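Local coordinates for fervidolysin (PDB 1R6V), which is a subtilisin-like serine protease that degrades keratin into peptides, allowing its bacterium to grow on native feathers, at residues P10-Q15 with G583-V588. The protein carries 1 engineered substitution. Numbering follows the deposited sequence.
Sequences PEIKSQ and GVYGRV
Val584 grips the backbone on both sides of Glu11: its N donates to Pro10 O at 2.8 Å, and its O accepts from Ile12 N at 3.1 Å. This pattern makes a single parallel bridge, with Glu11 CA adding a C-H...O contact to Val584 O. Gly583, bare of any side chain, allows Pro10 O to come within 3.2 Å of its CA. In this tight part Ile12 CG1 sits between backbone N and carbonyl carbon (chi1 77°); together with chi2 of -58°, this brings CD1 to 3.1 Å from Val584 O and over one face of the Tyr585 ring, a CH-pi contact 4.0 Å from the centroid. The long branch serves Val584 and Tyr585 while CG2 rests 4.0 Å from Gly583 CA, so beta-branching suits the position. The contact joins the N-terminal tail, probably propeptide, to strand 584-589 of the second beta-sandwich domain. Tyr585 and Gly586 both face Val576 in a classic beta bulge, and the tyrosine ring reaches forward along the tail towards Gln15, its edge beside Lys13 O. Arg587 holds the tail upstream through NH2 to Leu6 O and Leu9 O. Packing is looser elsewhere: the CB atoms of Pro10 and Lys13 point away, Glu11 merely brushes Val584 O with CB, and the charged residues suit solvent. At the tyrosine's far end, a water joins Ser14 OG (2.7 Å) to Tyr585 OH (weakly, 3.2 Å).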
loop_
_atom_site.group_PDB
_atom_site.type_symbol
_atom_site.label_atom_id
_atom_site.label_comp_id
_atom_site.label_asym_id
_atom_site.label_seq_id
_atom_site.Cartn_x
_atom_site.Cartn_y
_atom_site.Cartn_z
ATOM N N PRO A 10 31.954 -5.161 -24.987
ATOM C CA PRO A 10 32.943 -4.631 -24.046
ATOM C C PRO A 10 32.683 -5.104 -22.619
ATOM O O PRO A 10 31.615 -5.635 -22.312
ATOM C CB PRO A 10 32.758 -3.125 -24.180
ATOM C CG PRO A 10 31.272 -3.014 -24.375
ATOM C CD PRO A 10 31.017 -4.103 -25.408
ATOM N N GLU A 11 33.666 -4.894 -21.753
ATOM C CA GLU A 11 33.567 -5.276 -20.351
ATOM C C GLU A 11 32.870 -4.148 -19.597
ATOM O O GLU A 11 33.209 -2.978 -19.792
ATOM C CB GLU A 11 34.966 -5.472 -19.779
ATOM C CG GLU A 11 35.864 -6.297 -20.673
ATOM C CD GLU A 11 37.318 -6.243 -20.253
ATOM O OE1 GLU A 11 37.619 -6.653 -19.110
ATOM O OE2 GLU A 11 38.153 -5.789 -21.071
ATOM N N ILE A 12 31.900 -4.492 -18.748
ATOM C CA ILE A 12 31.183 -3.483 -17.967
ATOM C C ILE A 12 31.028 -3.885 -16.504
ATOM O O ILE A 12 31.190 -5.051 -16.149
ATOM C CB ILE A 12 29.776 -3.174 -18.559
ATOM C CG1 ILE A 12 28.778 -4.281 -18.206
ATOM C CG2 ILE A 12 29.881 -2.988 -20.060
ATOM C CD1 ILE A 12 29.168 -5.655 -18.675
ATOM N N LYS A 13 30.724 -2.905 -15.656
ATOM C CA LYS A 13 30.558 -3.138 -14.225
ATOM C C LYS A 13 29.118 -3.544 -13.931
ATOM O O LYS A 13 28.237 -3.332 -14.764
ATOM C CB LYS A 13 30.912 -1.859 -13.459
ATOM C CG LYS A 13 32.298 -1.320 -13.790
ATOM C CD LYS A 13 32.530 0.067 -13.195
ATOM C CE LYS A 13 33.864 0.654 -13.650
ATOM N NZ LYS A 13 34.054 2.058 -13.176
ATOM N N SER A 14 28.885 -4.131 -12.758
ATOM C CA SER A 14 27.543 -4.558 -12.363
ATOM C C SER A 14 26.541 -3.458 -12.665
ATOM O O SER A 14 26.825 -2.274 -12.473
ATOM C CB SER A 14 27.485 -4.885 -10.869
ATOM O OG SER A 14 26.163 -5.252 -10.487
ATOM N N GLN A 15 25.368 -3.868 -13.136
ATOM C CA GLN A 15 24.296 -2.954 -13.501
ATOM C C GLN A 15 23.154 -2.940 -12.489
ATOM O O GLN A 15 22.088 -2.393 -12.768
ATOM C CB GLN A 15 23.734 -3.342 -14.872
ATOM C CG GLN A 15 24.706 -3.182 -16.039
ATOM C CD GLN A 15 25.239 -1.767 -16.159
ATOM O OE1 GLN A 15 26.344 -1.466 -15.708
ATOM N NE2 GLN A 15 24.446 -0.887 -16.754
ATOM N N GLY A 583 27.020 -5.666 -22.435
ATOM C CA GLY A 583 28.441 -5.935 -22.317
ATOM C C GLY A 583 28.634 -7.263 -21.624
ATOM O O GLY A 583 27.656 -7.969 -21.368
ATOM N N VAL A 584 29.881 -7.607 -21.323
ATOM C CA VAL A 584 30.186 -8.867 -20.649
ATOM C C VAL A 584 30.918 -8.618 -19.341
ATOM O O VAL A 584 31.577 -7.589 -19.172
ATOM C CB VAL A 584 31.060 -9.786 -21.546
ATOM C CG1 VAL A 584 30.331 -10.089 -22.851
ATOM C CG2 VAL A 584 32.403 -9.124 -21.829
ATOM N N TYR A 585 30.786 -9.556 -18.409
ATOM C CA TYR A 585 31.442 -9.446 -17.113
ATOM C C TYR A 585 32.725 -10.276 -17.068
ATOM O O TYR A 585 33.469 -10.242 -16.086
ATOM C CB TYR A 585 30.497 -9.896 -15.994
ATOM C CG TYR A 585 29.304 -8.986 -15.811
ATOM C CD1 TYR A 585 28.025 -9.388 -16.203
ATOM C CD2 TYR A 585 29.457 -7.713 -15.258
ATOM C CE1 TYR A 585 26.924 -8.543 -16.051
ATOM C CE2 TYR A 585 28.364 -6.856 -15.102
ATOM C CZ TYR A 585 27.103 -7.276 -15.497
ATOM O OH TYR A 585 26.021 -6.441 -15.331
ATOM N N GLY A 586 32.974 -11.033 -18.131
ATOM C CA GLY A 586 34.176 -11.846 -18.176
ATOM C C GLY A 586 34.091 -13.021 -19.128
ATOM O O GLY A 586 33.011 -13.560 -19.374
ATOM N N ARG A 587 35.240 -13.410 -19.673
ATOM C CA ARG A 587 35.325 -14.533 -20.595
ATOM C C ARG A 587 36.434 -15.464 -20.120
ATOM O O ARG A 587 37.460 -15.002 -19.622
ATOM C CB ARG A 587 35.641 -14.052 -22.012
ATOM C CG ARG A 587 34.630 -13.090 -22.605
ATOM C CD ARG A 587 34.847 -12.966 -24.111
ATOM N NE ARG A 587 33.919 -12.035 -24.746
ATOM C CZ ARG A 587 34.005 -10.711 -24.655
ATOM N NH1 ARG A 587 34.985 -10.155 -23.950
ATOM N NH2 ARG A 587 33.115 -9.947 -25.279
ATOM N N VAL A 588 36.226 -16.769 -20.263
ATOM C CA VAL A 588 37.233 -17.743 -19.841
ATOM C C VAL A 588 37.201 -18.964 -20.758
ATOM O O VAL A 588 36.155 -19.320 -21.296
ATOM C CB VAL A 588 36.990 -18.185 -18.379
ATOM C CG1 VAL A 588 35.644 -18.879 -18.255
ATOM C CG2 VAL A 588 38.112 -19.092 -17.908
HETATM O O HOH W 1 25.829 -7.309 -12.214
#